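Local coordinates for protein cyclopenase asqI (Emericella nidulans, PDB 5YY3) that catalyses the zinc-dependent conversion of 4'-methoxycyclopenin into 4'-methoxyviridicatin, a ring-contraction step in aspoquinolone biosynthesis, at residues V53-L63 / L97-L108; T488-E498 / M571-D582. All coordinates share one frame; numbering follows the deposited sequence.

Interaction 1: residues V53-L63 / L97-L108; sequences VSSDVRGIFAL and LEDGISKAKELL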
loop_
_atom_site.group_PDB
_atom_site.type_symbol
_atom_site.label_atom_id
_atom_site.label_comp_id
_atom_site.label_asym_id
_atom_site.label_seq_id
_atom_site.Cartn_x
_atom_site.Cartn_y
_atom_site.Cartn_z
ATOM N N VAL A 53 51.320 2.817 19.616
ATOM C CA VAL A 53 50.263 3.446 20.389
ATOM C C VAL A 53 48.946 3.198 19.659
ATOM O O VAL A 53 47.954 2.820 20.272
ATOM C CB VAL A 53 50.487 4.956 20.559
ATOM C CG1 VAL A 53 49.453 5.550 21.503
ATOM C CG2 VAL A 53 51.895 5.229 21.047
ATOM N N SER A 54 48.950 3.387 18.341
ATOM C CA SER A 54 47.724 3.277 17.557
ATOM C C SER A 54 47.180 1.838 17.528
ATOM O O SER A 54 45.966 1.624 17.544
ATOM C CB SER A 54 47.956 3.793 16.128
ATOM O OG SER A 54 48.794 4.914 16.125
ATOM N N SER A 55 48.073 0.854 17.494
ATOM C CA SER A 55 47.640 -0.540 17.436
ATOM C C SER A 55 47.275 -1.085 18.821
ATOM O O SER A 55 46.541 -2.067 18.938
ATOM C CB SER A 55 48.721 -1.412 16.777
ATOM O OG SER A 55 50.008 -1.087 17.276
ATOM N N ASP A 56 47.787 -0.444 19.867
ATOM C CA ASP A 56 47.342 -0.734 21.227
ATOM C C ASP A 56 45.877 -0.350 21.359
ATOM O O ASP A 56 45.066 -1.099 21.901
ATOM C CB ASP A 56 48.177 0.031 22.254
ATOM C CG ASP A 56 49.447 -0.694 22.628
ATOM O OD1 ASP A 56 49.491 -1.934 22.465
ATOM O OD2 ASP A 56 50.391 -0.027 23.111
ATOM N N VAL A 57 45.550 0.831 20.842
ATOM C CA VAL A 57 44.200 1.366 20.916
ATOM C C VAL A 57 43.217 0.482 20.151
ATOM O O VAL A 57 42.166 0.130 20.686
ATOM C CB VAL A 57 44.151 2.820 20.381
ATOM C CG1 VAL A 57 42.713 3.301 20.223
ATOM C CG2 VAL A 57 44.921 3.743 21.307
ATOM N N ARG A 58 43.559 0.115 18.912
ATOM C CA ARG A 58 42.735 -0.814 18.130
ATOM C C ARG A 58 42.604 -2.165 18.830
ATOM O O ARG A 58 41.532 -2.769 18.830
ATOM C CB ARG A 58 43.308 -1.013 16.721
ATOM C CG ARG A 58 43.163 0.189 15.799
ATOM C CD ARG A 58 43.948 -0.016 14.505
ATOM N NE ARG A 58 45.077 0.908 14.398
ATOM C CZ ARG A 58 46.246 0.605 13.837
ATOM N NH1 ARG A 58 46.450 -0.607 13.338
ATOM N NH2 ARG A 58 47.217 1.510 13.787
ATOM N N GLY A 59 43.693 -2.637 19.425
ATOM C CA GLY A 59 43.665 -3.878 20.172
ATOM C C GLY A 59 42.694 -3.836 21.339
ATOM O O GLY A 59 41.967 -4.793 21.592
ATOM N N ILE A 60 42.684 -2.719 22.057
ATOM C CA ILE A 60 41.801 -2.557 23.210
ATOM C C ILE A 60 40.334 -2.504 22.763
ATOM O O ILE A 60 39.494 -3.236 23.280
ATOM C CB ILE A 60 42.162 -1.280 24.023
ATOM C CG1 ILE A 60 43.575 -1.409 24.609
ATOM C CG2 ILE A 60 41.139 -1.035 25.132
ATOM C CD1 ILE A 60 44.123 -0.134 25.214
ATOM N N PHE A 61 40.036 -1.653 21.783
ATOM C CA PHE A 61 38.673 -1.516 21.265
ATOM C C PHE A 61 38.113 -2.801 20.658
ATOM O O PHE A 61 36.898 -2.940 20.499
ATOM C CB PHE A 61 38.625 -0.396 20.234
ATOM C CG PHE A 61 38.386 0.950 20.835
ATOM C CD1 PHE A 61 39.413 1.626 21.472
ATOM C CD2 PHE A 61 37.135 1.531 20.782
ATOM C CE1 PHE A 61 39.198 2.872 22.038
ATOM C CE2 PHE A 61 36.908 2.768 21.344
ATOM C CZ PHE A 61 37.945 3.448 21.981
ATOM N N ALA A 62 38.997 -3.742 20.333
ATOM C CA ALA A 62 38.581 -5.013 19.749
ATOM C C ALA A 62 38.272 -6.076 20.806
ATOM O O ALA A 62 37.714 -7.134 20.491
ATOM C CB ALA A 62 39.655 -5.523 18.797
ATOM N N LEU A 63 38.638 -5.808 22.055
ATOM C CA LEU A 63 38.515 -6.817 23.098
ATOM C C LEU A 63 37.074 -7.263 23.349
ATOM O O LEU A 63 36.215 -6.449 23.687
ATOM C CB LEU A 63 39.130 -6.304 24.393
ATOM C CG LEU A 63 40.657 -6.338 24.396
ATOM C CD1 LEU A 63 41.196 -5.797 25.708
ATOM C CD2 LEU A 63 41.143 -7.768 24.151
ATOM N N LEU A 97 49.898 9.831 26.382
ATOM C CA LEU A 97 49.073 8.716 25.928
ATOM C C LEU A 97 49.531 7.366 26.432
ATOM O O LEU A 97 48.711 6.552 26.842
ATOM C CB LEU A 97 49.035 8.667 24.402
ATOM C CG LEU A 97 48.077 9.636 23.721
ATOM C CD1 LEU A 97 47.713 9.136 22.317
ATOM C CD2 LEU A 97 46.837 9.842 24.584
ATOM N N GLU A 98 50.833 7.113 26.378
ATOM C CA GLU A 98 51.349 5.813 26.798
ATOM C C GLU A 98 51.073 5.581 28.277
ATOM O O GLU A 98 51.010 4.438 28.729
ATOM C CB GLU A 98 52.851 5.678 26.505
ATOM C CG GLU A 98 53.545 6.968 26.141
ATOM C CD GLU A 98 53.399 7.298 24.677
ATOM O OE1 GLU A 98 53.832 6.486 23.832
ATOM O OE2 GLU A 98 52.834 8.363 24.367
ATOM N N ASP A 99 50.892 6.668 29.026
ATOM C CA ASP A 99 50.482 6.553 30.423
ATOM C C ASP A 99 49.057 5.978 30.511
ATOM O O ASP A 99 48.831 4.969 31.183
ATOM C CB ASP A 99 50.574 7.909 31.140
ATOM C CG ASP A 99 52.008 8.400 31.283
ATOM O OD1 ASP A 99 52.887 7.550 31.540
ATOM O OD2 ASP A 99 52.258 9.625 31.152
ATOM N N GLY A 100 48.107 6.606 29.823
ATOM C CA GLY A 100 46.726 6.152 29.853
ATOM C C GLY A 100 46.597 4.720 29.369
ATOM O O GLY A 100 45.859 3.915 29.935
ATOM N N ILE A 101 47.342 4.390 28.324
ATOM C CA ILE A 101 47.225 3.073 27.725
ATOM C C ILE A 101 47.824 1.991 28.618
ATOM O O ILE A 101 47.312 0.871 28.660
ATOM C CB ILE A 101 47.871 3.058 26.341
ATOM C CG1 ILE A 101 47.167 4.084 25.467
ATOM C CG2 ILE A 101 47.770 1.683 25.707
ATOM C CD1 ILE A 101 47.644 4.087 24.067
ATOM N N SER A 102 48.881 2.335 29.354
ATOM C CA SER A 102 49.444 1.431 30.357
ATOM C C SER A 102 48.423 1.099 31.443
ATOM O O SER A 102 48.220 -0.077 31.767
ATOM C CB SER A 102 50.693 2.030 30.994
ATOM O OG SER A 102 51.788 1.970 30.098
ATOM N N LYS A 103 47.791 2.136 31.998
ATOM C CA LYS A 103 46.740 1.966 33.008
ATOM C C LYS A 103 45.622 1.085 32.451
ATOM O O LYS A 103 45.137 0.163 33.118
ATOM C CB LYS A 103 46.180 3.324 33.450
ATOM C CG LYS A 103 45.386 3.293 34.756
ATOM C CD LYS A 103 46.218 2.703 35.901
ATOM C CE LYS A 103 45.561 2.874 37.275
ATOM N NZ LYS A 103 44.660 1.749 37.644
ATOM N N ALA A 104 45.241 1.370 31.208
ATOM C CA ALA A 104 44.203 0.628 30.505
ATOM C C ALA A 104 44.525 -0.865 30.425
ATOM O O ALA A 104 43.706 -1.700 30.825
ATOM C CB ALA A 104 44.012 1.209 29.106
ATOM N N LYS A 105 45.706 -1.195 29.899
ATOM C CA LYS A 105 46.142 -2.587 29.790
ATOM C C LYS A 105 46.082 -3.258 31.145
ATOM O O LYS A 105 45.629 -4.394 31.289
ATOM C CB LYS A 105 47.571 -2.689 29.246
ATOM C CG LYS A 105 47.760 -2.401 27.759
ATOM C CD LYS A 105 49.058 -3.056 27.270
ATOM C CE LYS A 105 49.682 -2.297 26.114
ATOM N NZ LYS A 105 48.626 -1.658 25.294
ATOM N N GLU A 106 46.558 -2.526 32.138
ATOM C CA GLU A 106 46.605 -3.004 33.507
ATOM C C GLU A 106 45.214 -3.386 33.988
ATOM O O GLU A 106 44.988 -4.507 34.447
ATOM C CB GLU A 106 47.212 -1.925 34.390
ATOM C CG GLU A 106 47.335 -2.268 35.841
ATOM C CD GLU A 106 48.041 -1.171 36.590
ATOM O OE1 GLU A 106 47.350 -0.273 37.135
ATOM O OE2 GLU A 106 49.294 -1.182 36.589
ATOM N N LEU A 107 44.280 -2.452 33.856
ATOM C CA LEU A 107 42.899 -2.675 34.265
ATOM C C LEU A 107 42.276 -3.830 33.489
ATOM O O LEU A 107 41.529 -4.632 34.048
ATOM C CB LEU A 107 42.085 -1.393 34.078
ATOM C CG LEU A 107 42.508 -0.206 34.942
ATOM C CD1 LEU A 107 41.825 1.066 34.482
ATOM C CD2 LEU A 107 42.198 -0.480 36.409
ATOM N N LEU A 108 42.602 -3.923 32.200
ATOM C CA LEU A 108 42.078 -4.995 31.343
ATOM C C LEU A 108 42.507 -6.383 31.817
ATOM O O LEU A 108 41.682 -7.310 31.883
ATOM C CB LEU A 108 42.508 -4.775 29.887
ATOM C CG LEU A 108 41.660 -3.718 29.179
ATOM C CD1 LEU A 108 42.340 -3.234 27.917
ATOM C CD2 LEU A 108 40.259 -4.262 28.891
#

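Interaction 2: residues T488-E498 / M571-D582; sequences TLTLRLFIAAE and MPFVAFCIATDD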
loop_
_atom_site.group_PDB
_atom_site.type_symbol
_atom_site.label_atom_id
_atom_site.label_comp_id
_atom_site.label_asym_id
_atom_site.label_seq_id
_atom_site.Cartn_x
_atom_site.Cartn_y
_atom_site.Cartn_z
ATOM N N THR A 488 31.812 43.288 9.540
ATOM C CA THR A 488 31.780 41.845 9.675
ATOM C C THR A 488 30.432 41.369 10.184
ATOM O O THR A 488 29.962 41.821 11.206
ATOM C CB THR A 488 32.874 41.361 10.606
ATOM O OG1 THR A 488 34.133 41.516 9.941
ATOM C CG2 THR A 488 32.666 39.880 10.959
ATOM N N LEU A 489 29.807 40.457 9.452
ATOM C CA LEU A 489 28.502 39.924 9.838
ATOM C C LEU A 489 28.481 38.415 9.632
ATOM O O LEU A 489 29.391 37.849 9.045
ATOM C CB LEU A 489 27.394 40.611 9.038
ATOM C CG LEU A 489 27.625 40.436 7.543
ATOM C CD1 LEU A 489 26.652 39.437 6.928
ATOM C CD2 LEU A 489 27.612 41.777 6.818
ATOM N N THR A 490 27.451 37.771 10.148
ATOM C CA THR A 490 27.324 36.326 10.024
ATOM C C THR A 490 26.020 35.984 9.306
ATOM O O THR A 490 24.951 36.504 9.649
ATOM C CB THR A 490 27.368 35.629 11.403
ATOM O OG1 THR A 490 28.644 35.850 12.011
ATOM C CG2 THR A 490 27.135 34.109 11.266
ATOM N N LEU A 491 26.132 35.135 8.283
ATOM C CA LEU A 491 24.976 34.668 7.515
ATOM C C LEU A 491 24.546 33.314 8.058
ATOM O O LEU A 491 25.365 32.395 8.160
ATOM C CB LEU A 491 25.307 34.559 6.026
ATOM C CG LEU A 491 25.612 35.851 5.273
ATOM C CD1 LEU A 491 25.919 35.529 3.841
ATOM C CD2 LEU A 491 24.438 36.813 5.364
ATOM N N ARG A 492 23.269 33.198 8.411
ATOM C CA ARG A 492 22.745 31.960 8.968
ATOM C C ARG A 492 21.679 31.360 8.061
ATOM O O ARG A 492 20.618 31.962 7.854
ATOM C CB ARG A 492 22.173 32.207 10.365
ATOM C CG ARG A 492 23.140 32.899 11.289
ATOM C CD ARG A 492 22.460 33.324 12.561
ATOM N NE ARG A 492 23.418 33.934 13.465
ATOM C CZ ARG A 492 24.095 33.271 14.388
ATOM N NH1 ARG A 492 23.899 31.968 14.540
ATOM N NH2 ARG A 492 24.959 33.913 15.160
ATOM N N LEU A 493 21.964 30.176 7.533
ATOM C CA LEU A 493 21.079 29.528 6.567
ATOM C C LEU A 493 20.324 28.321 7.146
ATOM O O LEU A 493 20.931 27.397 7.708
ATOM C CB LEU A 493 21.878 29.078 5.342
ATOM C CG LEU A 493 21.130 28.197 4.336
ATOM C CD1 LEU A 493 20.132 28.987 3.538
ATOM C CD2 LEU A 493 22.093 27.460 3.427
ATOM N N PHE A 494 19.001 28.351 6.982
ATOM C CA PHE A 494 18.107 27.275 7.377
ATOM C C PHE A 494 17.191 26.880 6.212
ATOM O O PHE A 494 16.872 27.710 5.343
ATOM C CB PHE A 494 17.243 27.694 8.572
ATOM C CG PHE A 494 17.999 27.862 9.872
ATOM C CD1 PHE A 494 18.710 29.028 10.137
ATOM C CD2 PHE A 494 17.941 26.874 10.857
ATOM C CE1 PHE A 494 19.385 29.198 11.342
ATOM C CE2 PHE A 494 18.607 27.032 12.070
ATOM C CZ PHE A 494 19.334 28.199 12.318
ATOM N N ILE A 495 16.763 25.617 6.192
ATOM C CA ILE A 495 15.701 25.184 5.288
ATOM C C ILE A 495 14.597 24.475 6.058
ATOM O O ILE A 495 14.791 24.017 7.184
ATOM C CB ILE A 495 16.212 24.241 4.176
ATOM C CG1 ILE A 495 16.672 22.894 4.772
ATOM C CG2 ILE A 495 17.296 24.945 3.318
ATOM C CD1 ILE A 495 17.188 21.897 3.731
ATOM N N ALA A 496 13.430 24.391 5.433
ATOM C CA ALA A 496 12.277 23.754 6.030
ATOM C C ALA A 496 11.381 23.237 4.916
ATOM O O ALA A 496 11.208 23.906 3.898
ATOM C CB ALA A 496 11.529 24.716 6.918
ATOM N N ALA A 497 10.865 22.022 5.087
ATOM C CA ALA A 497 9.794 21.523 4.233
ATOM C C ALA A 497 8.682 22.566 4.235
ATOM O O ALA A 497 8.297 23.057 5.300
ATOM C CB ALA A 497 9.274 20.152 4.738
ATOM N N GLU A 498 8.177 22.916 3.055
ATOM C CA GLU A 498 7.182 23.986 2.958
ATOM C C GLU A 498 5.979 23.805 3.907
ATOM O O GLU A 498 5.443 24.784 4.418
ATOM C CB GLU A 498 6.692 24.116 1.517
ATOM C CG GLU A 498 5.887 25.403 1.261
ATOM C CD GLU A 498 5.573 25.643 -0.222
ATOM O OE1 GLU A 498 6.499 25.544 -1.056
ATOM O OE2 GLU A 498 4.403 25.937 -0.556
ATOM N N MET A 571 10.314 18.071 -4.338
ATOM C CA MET A 571 9.581 18.487 -3.148
ATOM C C MET A 571 9.907 19.926 -2.784
ATOM O O MET A 571 11.071 20.322 -2.770
ATOM C CB MET A 571 9.896 17.551 -1.988
ATOM C CG MET A 571 9.201 17.889 -0.683
ATOM S SD MET A 571 9.617 16.651 0.555
ATOM C CE MET A 571 8.899 17.349 2.054
ATOM N N PRO A 572 8.874 20.726 -2.496
ATOM C CA PRO A 572 9.134 22.145 -2.209
ATOM C C PRO A 572 9.671 22.393 -0.798
ATOM O O PRO A 572 9.121 21.912 0.189
ATOM C CB PRO A 572 7.757 22.808 -2.417
ATOM C CG PRO A 572 6.770 21.715 -2.284
ATOM C CD PRO A 572 7.445 20.445 -2.728
ATOM N N PHE A 573 10.769 23.142 -0.728
ATOM C CA PHE A 573 11.338 23.579 0.544
ATOM C C PHE A 573 11.486 25.091 0.541
ATOM O O PHE A 573 11.416 25.725 -0.503
ATOM C CB PHE A 573 12.696 22.922 0.794
ATOM C CG PHE A 573 12.609 21.496 1.255
ATOM C CD1 PHE A 573 12.153 20.500 0.398
ATOM C CD2 PHE A 573 13.010 21.142 2.538
ATOM C CE1 PHE A 573 12.079 19.171 0.812
ATOM C CE2 PHE A 573 12.935 19.819 2.958
ATOM C CZ PHE A 573 12.460 18.824 2.083
ATOM N N VAL A 574 11.693 25.678 1.708
ATOM C CA VAL A 574 11.980 27.103 1.776
ATOM C C VAL A 574 13.365 27.312 2.375
ATOM O O VAL A 574 13.727 26.653 3.356
ATOM C CB VAL A 574 10.926 27.854 2.614
ATOM C CG1 VAL A 574 11.316 29.322 2.784
ATOM C CG2 VAL A 574 9.551 27.725 1.966
ATOM N N ALA A 575 14.148 28.193 1.765
ATOM C CA ALA A 575 15.439 28.579 2.318
ATOM C C ALA A 575 15.298 29.913 3.020
ATOM O O ALA A 575 14.590 30.792 2.552
ATOM C CB ALA A 575 16.493 28.658 1.246
ATOM N N PHE A 576 15.975 30.041 4.155
ATOM C CA PHE A 576 15.902 31.218 4.998
ATOM C C PHE A 576 17.323 31.654 5.322
ATOM O O PHE A 576 18.173 30.821 5.648
ATOM C CB PHE A 576 15.104 30.905 6.274
ATOM C CG PHE A 576 15.341 31.863 7.409
ATOM C CD1 PHE A 576 16.391 31.665 8.298
ATOM C CD2 PHE A 576 14.486 32.933 7.621
ATOM C CE1 PHE A 576 16.597 32.519 9.352
ATOM C CE2 PHE A 576 14.690 33.801 8.683
ATOM C CZ PHE A 576 15.743 33.596 9.545
ATOM N N CYS A 577 17.580 32.952 5.218
ATOM C CA CYS A 577 18.890 33.478 5.536
ATOM C C CYS A 577 18.728 34.754 6.347
ATOM O O CYS A 577 18.012 35.682 5.955
ATOM C CB CYS A 577 19.715 33.740 4.269
ATOM S SG CYS A 577 21.482 34.067 4.657
ATOM N N ILE A 578 19.371 34.785 7.503
ATOM C CA ILE A 578 19.367 35.982 8.325
ATOM C C ILE A 578 20.810 36.476 8.484
ATOM O O ILE A 578 21.750 35.676 8.569
ATOM C CB ILE A 578 18.694 35.725 9.714
ATOM C CG1 ILE A 578 18.674 37.001 10.565
ATOM C CG2 ILE A 578 19.369 34.592 10.470
ATOM C CD1 ILE A 578 17.866 36.854 11.847
ATOM N N ALA A 579 20.995 37.793 8.473
ATOM C CA ALA A 579 22.314 38.358 8.741
ATOM C C ALA A 579 22.354 38.934 10.152
ATOM O O ALA A 579 21.567 39.817 10.505
ATOM C CB ALA A 579 22.674 39.433 7.701
ATOM N N THR A 580 23.261 38.430 10.975
ATOM C CA THR A 580 23.368 38.963 12.321
ATOM C C THR A 580 24.687 39.687 12.538
ATOM O O THR A 580 25.705 39.367 11.918
ATOM C CB THR A 580 23.207 37.848 13.400
ATOM O OG1 THR A 580 24.203 36.832 13.219
ATOM C CG2 THR A 580 21.828 37.225 13.313
ATOM N N ASP A 581 24.638 40.692 13.402
ATOM C CA ASP A 581 25.840 41.247 14.015
ATOM C C ASP A 581 26.099 40.542 15.332
ATOM O O ASP A 581 25.322 40.685 16.264
ATOM C CB ASP A 581 25.699 42.748 14.267
ATOM C CG ASP A 581 26.937 43.344 14.911
ATOM O OD1 ASP A 581 28.062 42.931 14.551
ATOM O OD2 ASP A 581 26.780 44.217 15.791
ATOM N N ASP A 582 27.196 39.799 15.406
ATOM C CA ASP A 582 27.506 38.998 16.589
ATOM C C ASP A 582 28.556 39.626 17.516
ATOM O O ASP A 582 28.983 38.989 18.478
ATOM C CB ASP A 582 27.971 37.605 16.157
ATOM C CG ASP A 582 26.863 36.800 15.493
ATOM O OD1 ASP A 582 25.673 37.095 15.752
ATOM O OD2 ASP A 582 27.186 35.873 14.719
HETATM O O HOH W 1 29.274 39.525 13.511
#

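Interaction 1: residues V53-L63 / L97-L108
Ile101 meets Val53 through torsions that splay its two branches: with CG1 anti to the carbonyl carbon (chi1 -60°) and the chain extended, CD1 reaches Val53 CG1 at 3.5 Å. The other branch, Ile101 CG2, turns to Asp56 CB at 3.8 Å. Val53 places CG1 anti to its own backbone N (chi1 -173°), and the two side chains cross at about a right angle. Ile101 is thus a knob in a hole formed by Val53, Asp56, Val57 and Ile60; Val57 CG2 closes on the same CD1 at 3.9 Å. Further along, the tip of Ile60, CD1, touches both Ile101 CG2 and Ala104 CB, and its CG2 branch lies 3.7 Å from Leu108 CD1. Leu63 meets Leu108 tip to tip, CD1 to CD1 at 3.6 Å. A salt bridge without a hydrogen bond borders the apolar seam: Lys105 bends at its last torsion and brings NZ over the face of the Asp56 carboxylate, 3.0 Å from OD1. Glu98 lays OE1 beside Val53 CG2, but its carboxylate is paired with Arg134. Leu121 and Leu125 of helix 114-127 pack on Ile60 and Val57, while Ala104 touches Met117 of that helix and Leu90 of helix 77-92. The short segment axes pass 10.9 Å apart, their N-to-C directions 32° from each other. Side chains alone join this same-direction helix pair, with one knob-into-hole, Ile101, in a cluster of four helices.

Interaction 2: residues T488-E498 / M571-D582
Thr580 OG1 is held between Arg492 and Asp582: it accepts from Arg492 NE at 3.0 Å along a nearly straight N-H line (171°), and donates to Asp582 OD1 at 2.9 Å, meeting that oxygen from above the carboxylate plane. Thr580 OG1 lies in the guanidinium plane, at its edge, an in-plane bond that, with the Asp582 and Asp598 carboxylates, probably restrains rotation of the guanidinium at the end of a side chain extended from CG to NE. Arg492 NH2 adds a salt bridge to Asp582 OD2 at 3.0 Å, although its hydrogen bonds to both carboxylate oxygens are weak and the two planes stand 67° apart. Pairing of NH1 with Asp598 probably favours the charged state of this buried group. Thr490 CG2 lies over the rim of one guanidinium face.

The backbones form an antiparallel ladder, with reciprocal N-H to O bonds at Thr490-Thr580, Arg492-Ile578, Phe494-Phe576 and Ala496-Val574; Phe576 N to Phe494 O is the tightest at 2.8 Å. Phe494 and Phe576 lie side by side, CD1 to CD1 4.0 Å, and Phe606 meets both rings edge-to-face. At the far end Ala497 CA sits over one face of Phe573, 4.0 Å from the ring centroid and 25° off its normal, a CH-pi contact.

Trp469 of strand 461-475 packs on the face bearing Leu491, Leu493 and Cys577, while strand 508-517 bonds to the other edge of strand 487-497 and strand 636-644 pairs with strand 571-580, placing this pair inside the sheet of the hemocyanin ig-like domain.

In the fold
Interactions 1 and 2 share no helix or strand and lie on opposite sides of the chain's centre, their own centres about 45 Å apart and their nearest atoms about 32 Å apart. Interaction 1 is partly buried, with 5 of its 11 touching residues buried; interaction 2 has 17 of 23 and buries 1013 Å² against 442 Å². The chemistry follows: helices 53-61 and 97-109 rely on aliphatic side chains with one ion pair at the border of the apolar seam, their backbone bonds staying within each helix, whereas strands 487-497 and 571-580 exchange backbone bonds directly and hold a buried arginine with threonine and aspartate at one end of the pair. Neither contact includes the zinc-binding histidines.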